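DNA repair protein RAD2 (Saccharomyces cerevisiae, PDB 4Q0W) cuts single-stranded DNA as a magnesium-dependent XPG/RAD2-family endonuclease, here its catalytic core, essential for the incision step of excision repair. Local coordinates at residues Ser4-Ala9 with Ile203-Phe208; Lys270-Asn275 with Lys291-Lys296; Met338-Met343 with Trp349-Ser354. All coordinates share one frame; numbering follows the deposited sequence. Where two conformers were deposited one is given.

Contact 1. Residues Ser4-Ala9 with Ile203-Phe208. With nucleotides of chain C.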
loop_
_atom_site.group_PDB
_atom_site.type_symbol
_atom_site.label_atom_id
_atom_site.label_comp_id
_atom_site.label_asym_id
_atom_site.label_seq_id
_atom_site.Cartn_x
_atom_site.Cartn_y
_atom_site.Cartn_z
ATOM N N SER A 4 -6.826 -3.680 11.605
ATOM C CA SER A 4 -5.732 -2.733 11.872
ATOM C C SER A 4 -5.629 -2.301 13.330
ATOM O O SER A 4 -4.792 -1.455 13.676
ATOM C CB SER A 4 -5.830 -1.463 10.998
ATOM O OG SER A 4 -5.882 -1.772 9.625
ATOM N N PHE A 5 -6.475 -2.845 14.189
ATOM C CA PHE A 5 -6.477 -2.376 15.562
ATOM C C PHE A 5 -5.156 -2.624 16.298
ATOM O O PHE A 5 -4.738 -1.805 17.121
ATOM C CB PHE A 5 -7.628 -2.963 16.368
ATOM C CG PHE A 5 -7.739 -2.360 17.726
ATOM C CD1 PHE A 5 -8.173 -1.048 17.873
ATOM C CD2 PHE A 5 -7.338 -3.063 18.850
ATOM C CE1 PHE A 5 -8.242 -0.462 19.131
ATOM C CE2 PHE A 5 -7.412 -2.488 20.110
ATOM C CZ PHE A 5 -7.868 -1.188 20.248
ATOM N N TRP A 6 -4.507 -3.750 16.015
ATOM C CA TRP A 6 -3.244 -4.053 16.676
ATOM C C TRP A 6 -2.162 -3.070 16.238
ATOM O O TRP A 6 -1.239 -2.792 16.996
ATOM C CB TRP A 6 -2.819 -5.503 16.432
ATOM C CG TRP A 6 -3.663 -6.487 17.198
ATOM C CD1 TRP A 6 -4.516 -7.428 16.676
ATOM C CD2 TRP A 6 -3.753 -6.614 18.623
ATOM N NE1 TRP A 6 -5.120 -8.129 17.689
ATOM C CE2 TRP A 6 -4.668 -7.656 18.895
ATOM C CE3 TRP A 6 -3.146 -5.952 19.700
ATOM C CZ2 TRP A 6 -4.986 -8.055 20.198
ATOM C CZ3 TRP A 6 -3.460 -6.344 20.988
ATOM C CH2 TRP A 6 -4.372 -7.390 21.229
ATOM N N ASP A 7 -2.291 -2.530 15.026
ATOM C CA ASP A 7 -1.386 -1.478 14.564
ATOM C C ASP A 7 -1.533 -0.237 15.432
ATOM O O ASP A 7 -0.562 0.476 15.698
ATOM C CB ASP A 7 -1.671 -1.101 13.113
ATOM C CG ASP A 7 -1.349 -2.217 12.142
ATOM O OD1 ASP A 7 -0.521 -3.089 12.484
ATOM O OD2 ASP A 7 -1.920 -2.211 11.032
ATOM N N ILE A 8 -2.759 0.017 15.878
ATOM C CA ILE A 8 -3.026 1.174 16.722
ATOM C C ILE A 8 -2.618 0.908 18.177
ATOM O O ILE A 8 -2.055 1.780 18.831
ATOM C CB ILE A 8 -4.513 1.598 16.632
ATOM C CG1 ILE A 8 -4.825 2.108 15.217
ATOM C CG2 ILE A 8 -4.829 2.668 17.656
ATOM C CD1 ILE A 8 -6.320 2.162 14.894
ATOM N N ALA A 9 -2.887 -0.295 18.681
ATOM C CA ALA A 9 -2.598 -0.598 20.090
ATOM C C ALA A 9 -1.144 -1.028 20.337
ATOM O O ALA A 9 -0.640 -0.919 21.464
ATOM C CB ALA A 9 -3.573 -1.646 20.628
ATOM N N ILE A 203 -4.780 -8.248 28.551
ATOM C CA ILE A 203 -4.735 -9.153 27.412
ATOM C C ILE A 203 -3.312 -9.628 27.180
ATOM O O ILE A 203 -2.389 -8.811 27.157
ATOM C CB ILE A 203 -5.218 -8.424 26.131
ATOM C CG1 ILE A 203 -6.623 -7.836 26.335
ATOM C CG2 ILE A 203 -5.155 -9.350 24.921
ATOM C CD1 ILE A 203 -7.621 -8.762 26.978
ATOM N N TYR A 204 -3.128 -10.938 27.000
ATOM C CA TYR A 204 -1.812 -11.468 26.663
ATOM C C TYR A 204 -1.796 -12.027 25.246
ATOM O O TYR A 204 -2.399 -13.070 24.961
ATOM C CB TYR A 204 -1.365 -12.517 27.688
ATOM C CG TYR A 204 -1.230 -11.964 29.098
ATOM C CD1 TYR A 204 -2.352 -11.743 29.885
ATOM C CD2 TYR A 204 0.020 -11.663 29.639
ATOM C CE1 TYR A 204 -2.240 -11.239 31.172
ATOM C CE2 TYR A 204 0.144 -11.156 30.926
ATOM C CZ TYR A 204 -0.987 -10.950 31.684
ATOM O OH TYR A 204 -0.884 -10.455 32.958
ATOM N N LYS A 205 -1.086 -11.324 24.369
ATOM C CA LYS A 205 -1.070 -11.608 22.939
ATOM C C LYS A 205 0.243 -12.306 22.545
ATOM O O LYS A 205 1.296 -12.046 23.153
ATOM C CB LYS A 205 -1.227 -10.286 22.148
ATOM C CG LYS A 205 -1.070 -10.447 20.643
ATOM C CD LYS A 205 -1.259 -9.162 19.844
ATOM C CE LYS A 205 -0.817 -9.400 18.403
ATOM N NZ LYS A 205 -1.089 -8.238 17.497
ATOM N N ASN A 206 0.180 -13.183 21.540
ATOM C CA ASN A 206 1.353 -13.924 21.042
ATOM C C ASN A 206 1.903 -14.903 22.070
ATOM O O ASN A 206 3.099 -15.192 22.085
ATOM C CB ASN A 206 2.469 -12.974 20.564
ATOM C CG ASN A 206 2.069 -12.166 19.349
ATOM O OD1 ASN A 206 1.017 -12.400 18.752
ATOM N ND2 ASN A 206 2.910 -11.217 18.970
ATOM N N MET A 207 1.022 -15.401 22.931
ATOM C CA MET A 207 1.387 -16.368 23.962
ATOM C C MET A 207 2.028 -17.635 23.374
ATOM O O MET A 207 2.907 -18.230 23.985
ATOM C CB MET A 207 0.144 -16.745 24.770
ATOM C CG MET A 207 0.380 -17.756 25.882
ATOM S SD MET A 207 1.192 -17.010 27.314
ATOM C CE MET A 207 1.774 -18.493 28.129
ATOM N N PHE A 208 1.595 -18.048 22.188
ATOM C CA PHE A 208 2.129 -19.280 21.619
ATOM C C PHE A 208 3.071 -19.065 20.434
ATOM O O PHE A 208 3.309 -19.979 19.640
ATOM C CB PHE A 208 0.997 -20.275 21.340
ATOM C CG PHE A 208 0.161 -20.539 22.557
ATOM C CD1 PHE A 208 0.596 -21.424 23.531
ATOM C CD2 PHE A 208 -1.011 -19.840 22.771
ATOM C CE1 PHE A 208 -0.144 -21.637 24.683
ATOM C CE2 PHE A 208 -1.764 -20.050 23.917
ATOM C CZ PHE A 208 -1.326 -20.954 24.874
ATOM P P DA C 5 -7.282 -9.891 14.676
ATOM O OP1 DA C 5 -7.327 -9.239 16.022
ATOM O OP2 DA C 5 -8.002 -9.276 13.525
ATOM O "O5'" DA C 5 -5.765 -10.110 14.191
ATOM C "C5'" DA C 5 -4.870 -10.880 15.023
ATOM C "C4'" DA C 5 -3.467 -10.896 14.453
ATOM O "O4'" DA C 5 -3.430 -11.747 13.281
ATOM C "C3'" DA C 5 -2.910 -9.541 14.020
ATOM O "O3'" DA C 5 -1.573 -9.453 14.504
ATOM C "C2'" DA C 5 -2.985 -9.581 12.486
ATOM C "C1'" DA C 5 -2.818 -11.073 12.197
ATOM N N9 DA C 5 -3.483 -11.599 11.002
ATOM C C8 DA C 5 -4.795 -11.426 10.627
ATOM N N7 DA C 5 -5.108 -12.052 9.512
ATOM C C5 DA C 5 -3.926 -12.692 9.138
ATOM C C6 DA C 5 -3.595 -13.516 8.039
ATOM N N6 DA C 5 -4.473 -13.856 7.084
ATOM N N1 DA C 5 -2.324 -13.984 7.967
ATOM C C2 DA C 5 -1.454 -13.651 8.927
ATOM N N3 DA C 5 -1.649 -12.881 10.002
ATOM C C4 DA C 5 -2.917 -12.426 10.047
ATOM P P DT C 6 -0.652 -8.178 14.153
ATOM O OP1 DT C 6 0.228 -7.978 15.334
ATOM O OP2 DT C 6 -1.538 -7.085 13.671
ATOM O "O5'" DT C 6 0.230 -8.650 12.893
ATOM C "C5'" DT C 6 1.079 -9.797 12.959
ATOM C "C4'" DT C 6 1.711 -10.081 11.603
ATOM O "O4'" DT C 6 0.722 -10.538 10.639
ATOM C "C3'" DT C 6 2.439 -8.908 10.940
ATOM O "O3'" DT C 6 3.789 -9.347 10.755
ATOM C "C2'" DT C 6 1.674 -8.646 9.632
ATOM C "C1'" DT C 6 1.032 -10.006 9.362
ATOM N N1 DT C 6 -0.251 -10.046 8.575
ATOM C C2 DT C 6 -0.314 -10.879 7.475
ATOM O O2 DT C 6 0.623 -11.557 7.093
ATOM N N3 DT C 6 -1.516 -10.891 6.821
ATOM C C4 DT C 6 -2.649 -10.165 7.150
ATOM O O4 DT C 6 -3.683 -10.252 6.483
ATOM C C5 DT C 6 -2.524 -9.314 8.323
ATOM C C7 DT C 6 -3.695 -8.479 8.776
ATOM C C6 DT C 6 -1.347 -9.297 8.977
#
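Lys205 lies along one face of the Trp6 indole, successive groups of its chain passing over both rings. Lys205 CD sits almost on the normal of the Trp6 six-membered ring, 3.5 Å from its centroid and 4° off, a CH-pi contact. Further out, NZ stands over the five-membered ring in a cation-pi contact, 3.4 Å from the centroid of the Trp6 pyrrole. All four torsions of Lys205 are near 180° (chi1 174°), which carries NZ from one ring to the other. The benzo end of Trp6 meets an apolar neighbour at its edge, CH2 being 4.3 Å from Ile203 CG2.

The DNA of chain C completes the arrangement. Lys205 NZ bonds OP1 of DT6, at a modelled 2.5 Å that is doubtfully short, and O3' of DA5 at 3.3 Å. Trp6 NE1 donates to OP1 of DA5 at 3.0 Å; the bond is bent, 132° at the hydrogen, perhaps because Asp191 O is a weak second partner. Tyr217 of strand 213-218 also meets Trp6 edge-to-face.

The contact joins helix 5-9 of the N-domain to strand 202-205 of the I-domain, close to Asp192, a magnesium ligand by similarity. Indole and lysine suit the place: each offers N-H to the DNA while their apolar parts pack together. The bonds use phosphate and sugar oxygens, consistent with a grip on the backbone that does not read the bases.

Contact 2. Residues Lys270-Asn275 with Lys291-Lys296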
loop_
_atom_site.group_PDB
_atom_site.type_symbol
_atom_site.label_atom_id
_atom_site.label_comp_id
_atom_site.label_asym_id
_atom_site.label_seq_id
_atom_site.Cartn_x
_atom_site.Cartn_y
_atom_site.Cartn_z
ATOM N N LYS A 270 -20.680 12.609 11.645
ATOM C CA LYS A 270 -21.790 12.531 10.695
ATOM C C LYS A 270 -22.434 13.896 10.489
ATOM O O LYS A 270 -22.601 14.345 9.353
ATOM C CB LYS A 270 -22.859 11.534 11.144
ATOM C CG LYS A 270 -24.089 11.546 10.215
ATOM C CD LYS A 270 -25.086 10.437 10.540
ATOM C CE LYS A 270 -25.804 10.670 11.871
ATOM N NZ LYS A 270 -26.712 9.506 12.192
ATOM N N ASP A 271 -22.769 14.564 11.590
ATOM C CA ASP A 271 -23.399 15.884 11.513
ATOM C C ASP A 271 -22.527 16.847 10.697
ATOM O O ASP A 271 -23.020 17.551 9.806
ATOM C CB ASP A 271 -23.682 16.445 12.918
ATOM C CG ASP A 271 -24.814 15.709 13.628
ATOM O OD1 ASP A 271 -25.610 15.020 12.952
ATOM O OD2 ASP A 271 -24.906 15.811 14.872
ATOM N N TRP A 272 -21.228 16.847 10.968
ATOM C CA TRP A 272 -20.304 17.686 10.203
ATOM C C TRP A 272 -20.362 17.410 8.697
ATOM O O TRP A 272 -20.457 18.330 7.880
ATOM C CB TRP A 272 -18.867 17.487 10.685
ATOM C CG TRP A 272 -17.886 18.005 9.698
ATOM C CD1 TRP A 272 -17.522 19.318 9.506
ATOM C CD2 TRP A 272 -17.153 17.242 8.730
ATOM N NE1 TRP A 272 -16.605 19.407 8.483
ATOM C CE2 TRP A 272 -16.358 18.150 7.993
ATOM C CE3 TRP A 272 -17.077 15.882 8.430
ATOM C CZ2 TRP A 272 -15.501 17.734 6.972
ATOM C CZ3 TRP A 272 -16.235 15.472 7.410
ATOM C CH2 TRP A 272 -15.456 16.395 6.695
ATOM N N TYR A 273 -20.298 16.137 8.334
ATOM C CA TYR A 273 -20.315 15.734 6.931
ATOM C C TYR A 273 -21.649 16.071 6.283
ATOM O O TYR A 273 -21.698 16.728 5.245
ATOM C CB TYR A 273 -20.081 14.226 6.842
ATOM C CG TYR A 273 -20.042 13.655 5.445
ATOM C CD1 TYR A 273 -19.129 14.119 4.501
ATOM C CD2 TYR A 273 -20.871 12.611 5.089
ATOM C CE1 TYR A 273 -19.077 13.574 3.236
ATOM C CE2 TYR A 273 -20.816 12.047 3.828
ATOM C CZ TYR A 273 -19.920 12.532 2.909
ATOM O OH TYR A 273 -19.877 11.969 1.653
ATOM N N ASN A 274 -22.732 15.602 6.895
ATOM C CA ASN A 274 -24.055 15.809 6.325
ATOM C C ASN A 274 -24.479 17.274 6.277
ATOM O O ASN A 274 -24.999 17.732 5.254
ATOM C CB ASN A 274 -25.094 14.958 7.047
ATOM C CG ASN A 274 -24.949 13.481 6.722
ATOM O OD1 ASN A 274 -24.214 13.115 5.810
ATOM N ND2 ASN A 274 -25.674 12.636 7.440
ATOM N N ASN A 275 -24.270 18.011 7.367
ATOM C CA ASN A 275 -24.645 19.426 7.368
ATOM C C ASN A 275 -23.930 20.200 6.266
ATOM O O ASN A 275 -24.523 21.064 5.612
ATOM C CB ASN A 275 -24.353 20.095 8.712
ATOM C CG ASN A 275 -25.216 19.566 9.830
ATOM O OD1 ASN A 275 -26.183 18.841 9.603
ATOM N ND2 ASN A 275 -24.873 19.938 11.056
ATOM N N LYS A 291 -11.679 20.037 4.660
ATOM C CA LYS A 291 -11.894 20.133 3.216
ATOM C C LYS A 291 -11.310 18.913 2.496
ATOM O O LYS A 291 -11.918 18.383 1.559
ATOM C CB LYS A 291 -11.294 21.426 2.656
ATOM N N ASP A 292 -10.141 18.462 2.944
ATOM C CA ASP A 292 -9.521 17.270 2.377
ATOM C C ASP A 292 -10.311 16.006 2.735
ATOM O O ASP A 292 -10.555 15.148 1.879
ATOM C CB ASP A 292 -8.075 17.124 2.860
ATOM C CG ASP A 292 -7.150 18.198 2.301
ATOM O OD1 ASP A 292 -7.523 18.862 1.307
ATOM O OD2 ASP A 292 -6.040 18.364 2.860
ATOM N N LEU A 293 -10.691 15.881 4.004
ATOM C CA LEU A 293 -11.467 14.726 4.443
ATOM C C LEU A 293 -12.800 14.646 3.688
ATOM O O LEU A 293 -13.196 13.573 3.227
ATOM C CB LEU A 293 -11.703 14.778 5.951
ATOM C CG LEU A 293 -12.618 13.702 6.541
ATOM C CD1 LEU A 293 -12.141 12.308 6.173
ATOM C CD2 LEU A 293 -12.701 13.865 8.050
ATOM N N ARG A 294 -13.477 15.782 3.549
ATOM C CA ARG A 294 -14.759 15.798 2.854
ATOM C C ARG A 294 -14.600 15.316 1.420
ATOM O O ARG A 294 -15.358 14.467 0.958
ATOM C CB ARG A 294 -15.375 17.190 2.854
ATOM C CG ARG A 294 -16.727 17.246 2.146
ATOM C CD ARG A 294 -17.334 18.641 2.217
ATOM N NE ARG A 294 -17.521 19.077 3.602
ATOM C CZ ARG A 294 -18.546 18.713 4.369
ATOM N NH1 ARG A 294 -19.475 17.892 3.898
ATOM N NH2 ARG A 294 -18.638 19.161 5.616
ATOM N N LYS A 295 -13.606 15.862 0.726
ATOM C CA LYS A 295 -13.339 15.480 -0.655
ATOM C C LYS A 295 -13.134 13.972 -0.766
ATOM O O LYS A 295 -13.636 13.329 -1.692
ATOM C CB LYS A 295 -12.116 16.229 -1.189
ATOM C CG LYS A 295 -12.166 16.519 -2.681
ATOM C CD LYS A 295 -11.882 15.282 -3.523
ATOM C CE LYS A 295 -12.876 15.159 -4.670
ATOM N NZ LYS A 295 -14.266 14.939 -4.176
ATOM N N LYS A 296 -12.410 13.408 0.191
ATOM C CA LYS A 296 -12.175 11.966 0.215
ATOM C C LYS A 296 -13.465 11.156 0.414
ATOM O O LYS A 296 -13.682 10.144 -0.263
ATOM C CB LYS A 296 -11.166 11.613 1.308
ATOM C CG LYS A 296 -10.935 10.125 1.456
ATOM C CD LYS A 296 -9.766 9.854 2.384
ATOM C CE LYS A 296 -9.571 8.362 2.577
ATOM N NZ LYS A 296 -8.430 8.092 3.489
#
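Arg294 NH1 donates to the carbonyl O of Tyr273 at 2.8 Å, on a lone pair in the carbonyl plane and nearly straight, 165° at the hydrogen. The same nitrogen also bonds Gln277. NH2, on the other arm, reaches Trp272 O at 3.0 Å, but from well above that carbonyl plane. Both oxygens lie close to the guanidinium plane, so the group meets the two carbonyls edge-on, and the paired bonds fix its rotation. The arginine chain runs out extended to CD, then bends at chi3 (-59°) into this position. Arginine suits it because one flat cation can serve two successive carbonyls, and its NE still forms a salt bridge with Glu286, which probably offsets the buried charge.

The guanidinium is tilted over the six-membered ring of Trp272 in a cation-pi contact, and NH2 comes closest, 3.4 Å from CE2. The far end of the indole meets Leu293, with CH2 3.9 Å from CG, while Tyr273 turns its OH to the backbone O of Ile302.

Helices 266-278 and 288-299 meet here at 75° between their directions; Phe263 of helix 253-263 packs against Trp272, and bound DNA runs past Asp292, Lys295 and Lys296 on helix 288-299.

Contact 3. Residues Met338-Met343 with Trp349-Ser354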
loop_
_atom_site.group_PDB
_atom_site.type_symbol
_atom_site.label_atom_id
_atom_site.label_comp_id
_atom_site.label_asym_id
_atom_site.label_seq_id
_atom_site.Cartn_x
_atom_site.Cartn_y
_atom_site.Cartn_z
ATOM N N MET A 338 -4.803 -41.593 32.521
ATOM C CA MET A 338 -5.795 -41.333 31.473
ATOM C C MET A 338 -5.230 -40.494 30.330
ATOM O O MET A 338 -5.691 -40.600 29.190
ATOM C CB MET A 338 -7.062 -40.703 32.052
ATOM C CG MET A 338 -7.815 -41.617 33.012
ATOM S SD MET A 338 -8.248 -43.228 32.272
ATOM C CE MET A 338 -9.649 -42.777 31.245
ATOM N N LEU A 339 -4.224 -39.671 30.630
ATOM C CA LEU A 339 -3.522 -38.928 29.591
ATOM C C LEU A 339 -2.679 -39.893 28.746
ATOM O O LEU A 339 -2.635 -39.777 27.521
ATOM C CB LEU A 339 -2.642 -37.811 30.206
ATOM C CG LEU A 339 -3.341 -36.531 30.705
ATOM C CD1 LEU A 339 -2.375 -35.626 31.494
ATOM C CD2 LEU A 339 -3.990 -35.735 29.547
ATOM N N ARG A 340 -2.000 -40.832 29.402
ATOM C CA ARG A 340 -1.236 -41.869 28.697
ATOM C C ARG A 340 -2.107 -42.613 27.688
ATOM O O ARG A 340 -1.764 -42.729 26.511
ATOM C CB ARG A 340 -0.712 -42.912 29.682
ATOM C CG ARG A 340 0.559 -42.554 30.435
ATOM C CD ARG A 340 0.679 -43.518 31.620
ATOM N NE ARG A 340 1.997 -43.512 32.250
ATOM C CZ ARG A 340 2.324 -44.293 33.272
ATOM N NH1 ARG A 340 1.430 -45.135 33.769
ATOM N NH2 ARG A 340 3.537 -44.232 33.797
ATOM N N SER A 341 -3.228 -43.137 28.158
ATOM C CA SER A 341 -4.094 -43.892 27.265
ATOM C C SER A 341 -4.722 -43.000 26.176
ATOM O O SER A 341 -4.904 -43.437 25.032
ATOM C CB SER A 341 -5.160 -44.656 28.062
ATOM O OG SER A 341 -5.851 -43.805 28.959
ATOM N N PHE A 342 -5.024 -41.749 26.520
ATOM C CA PHE A 342 -5.599 -40.817 25.541
ATOM C C PHE A 342 -4.658 -40.567 24.381
ATOM O O PHE A 342 -5.052 -40.693 23.220
ATOM C CB PHE A 342 -5.963 -39.481 26.187
ATOM C CG PHE A 342 -6.662 -38.526 25.245
ATOM C CD1 PHE A 342 -8.040 -38.574 25.095
ATOM C CD2 PHE A 342 -5.937 -37.592 24.501
ATOM C CE1 PHE A 342 -8.702 -37.694 24.230
ATOM C CE2 PHE A 342 -6.588 -36.705 23.624
ATOM C CZ PHE A 342 -7.973 -36.762 23.491
ATOM N N MET A 343 -3.422 -40.176 24.697
ATOM C CA MET A 343 -2.412 -39.912 23.675
ATOM C C MET A 343 -2.034 -41.177 22.891
ATOM O O MET A 343 -1.705 -41.115 21.696
ATOM C CB MET A 343 -1.159 -39.287 24.303
ATOM C CG MET A 343 -1.401 -37.921 24.954
ATOM S SD MET A 343 -2.092 -36.701 23.809
ATOM C CE MET A 343 -0.596 -36.105 22.996
ATOM N N TRP A 349 1.140 -42.415 20.662
ATOM C CA TRP A 349 2.239 -42.134 21.586
ATOM C C TRP A 349 2.400 -43.239 22.622
ATOM O O TRP A 349 1.481 -43.474 23.412
ATOM C CB TRP A 349 1.970 -40.845 22.357
ATOM C CG TRP A 349 2.160 -39.571 21.596
ATOM C CD1 TRP A 349 2.074 -39.386 20.246
ATOM C CD2 TRP A 349 2.464 -38.288 22.162
ATOM N NE1 TRP A 349 2.311 -38.061 19.936
ATOM C CE2 TRP A 349 2.555 -37.369 21.097
ATOM C CE3 TRP A 349 2.675 -37.831 23.471
ATOM C CZ2 TRP A 349 2.840 -36.015 21.299
ATOM C CZ3 TRP A 349 2.967 -36.484 23.670
ATOM C CH2 TRP A 349 3.042 -35.596 22.590
ATOM N N PRO A 350 3.577 -43.898 22.660
ATOM C CA PRO A 350 3.769 -44.854 23.759
ATOM C C PRO A 350 3.750 -44.113 25.095
ATOM O O PRO A 350 4.098 -42.930 25.135
ATOM C CB PRO A 350 5.158 -45.452 23.484
ATOM C CG PRO A 350 5.827 -44.517 22.532
ATOM C CD PRO A 350 4.727 -43.855 21.738
ATOM N N HIS A 351 3.327 -44.782 26.163
ATOM C CA HIS A 351 3.237 -44.137 27.473
ATOM C C HIS A 351 4.537 -43.443 27.899
ATOM O O HIS A 351 4.503 -42.363 28.503
ATOM C CB HIS A 351 2.791 -45.137 28.541
ATOM C CG HIS A 351 1.390 -45.634 28.351
ATOM N ND1 HIS A 351 0.737 -46.402 29.289
ATOM C CD2 HIS A 351 0.520 -45.466 27.325
ATOM C CE1 HIS A 351 -0.479 -46.686 28.853
ATOM N NE2 HIS A 351 -0.634 -46.131 27.663
ATOM N N GLU A 352 5.675 -44.049 27.575
ATOM C CA GLU A 352 6.962 -43.490 27.990
ATOM C C GLU A 352 7.215 -42.125 27.349
ATOM O O GLU A 352 7.845 -41.261 27.952
ATOM C CB GLU A 352 8.111 -44.454 27.667
ATOM N N LYS A 353 6.731 -41.951 26.123
ATOM C CA LYS A 353 6.782 -40.661 25.438
ATOM C C LYS A 353 5.955 -39.628 26.202
ATOM O O LYS A 353 6.418 -38.514 26.447
ATOM C CB LYS A 353 6.258 -40.803 24.006
ATOM C CG LYS A 353 6.358 -39.530 23.151
ATOM C CD LYS A 353 5.972 -39.810 21.687
ATOM C CE LYS A 353 5.909 -38.530 20.855
ATOM N NZ LYS A 353 7.146 -37.704 20.977
ATOM N N SER A 354 4.737 -40.008 26.584
ATOM C CA SER A 354 3.861 -39.131 27.347
ATOM C C SER A 354 4.453 -38.798 28.713
ATOM O O SER A 354 4.423 -37.644 29.145
ATOM C CB SER A 354 2.480 -39.773 27.518
ATOM O OG SER A 354 1.797 -39.870 26.277
HETATM O O HOH W 1 0.810 -42.291 25.575
#
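Met343 starts against Ser354 and ends on Trp349. Its CB lies 3.6 Å from Ser354 OG and also touches the CB of Trp349, and CG stays beside the same serine oxygen. Bends at chi2 (-57°) and chi3 (-83°) then fold the chain over the indole. SD stands above the Trp349 face at a distance, 5.1 Å from the centroid of the six-membered ring, a Met-aromatic contact. The tip does the close touching: CE is 3.5 Å from that centroid and only 6° off the normal. An unbranched, flexible thioether suits this job, since its terminal methyl can be set down on a ring face. Lys353 CE covers the opposite face of the indole, leaving it sandwiched between two aliphatic carbons, and Phe58 of helix 52-66 meets the ring edge-to-face.

The motif is a pair of consecutive helices, 336-347 and 351-361, joined by a short turn, with Pro350 at the N-cap of the second. Trp349 N donates to Met343 O at 3.3 Å across the turn. A water bridges the two segments beside it, giving its two protons to Arg340 O and Trp349 O and accepting from Ser354 OG at 2.7 Å; a small hydroxyl fits here beside Met343.

One turn earlier on the first helix, Arg340 crosses His351 at about a right angle. Its CB sits over the centre of the imidazole, 3.6 Å from the ring centroid, and Arg340 CG and CD pass on over His351 CG and ND1. Beyond them, NH2 of the arginine forms a salt bridge with Asp355 on the second helix.

Overall arrangement
The three contacts follow one another along the chain and do not touch. Contact 1 lies nearest the catalytic centre, the Trp6 side chain being about 10 Å from the bound calcium ion, whose ligands include Glu173 and Asp194. Contacts 2 and 3 lie on opposite sides of the chain's centre, their centres about 64 Å apart, with centres about 32 Å and about 35 Å from that of contact 1. They differ in their relation to the DNA: contact 1 binds its backbone directly, contact 2 comes within about 4 Å of it at the nearest atoms, and contact 3 stays about 17 Å away, joining the last two helices of the model.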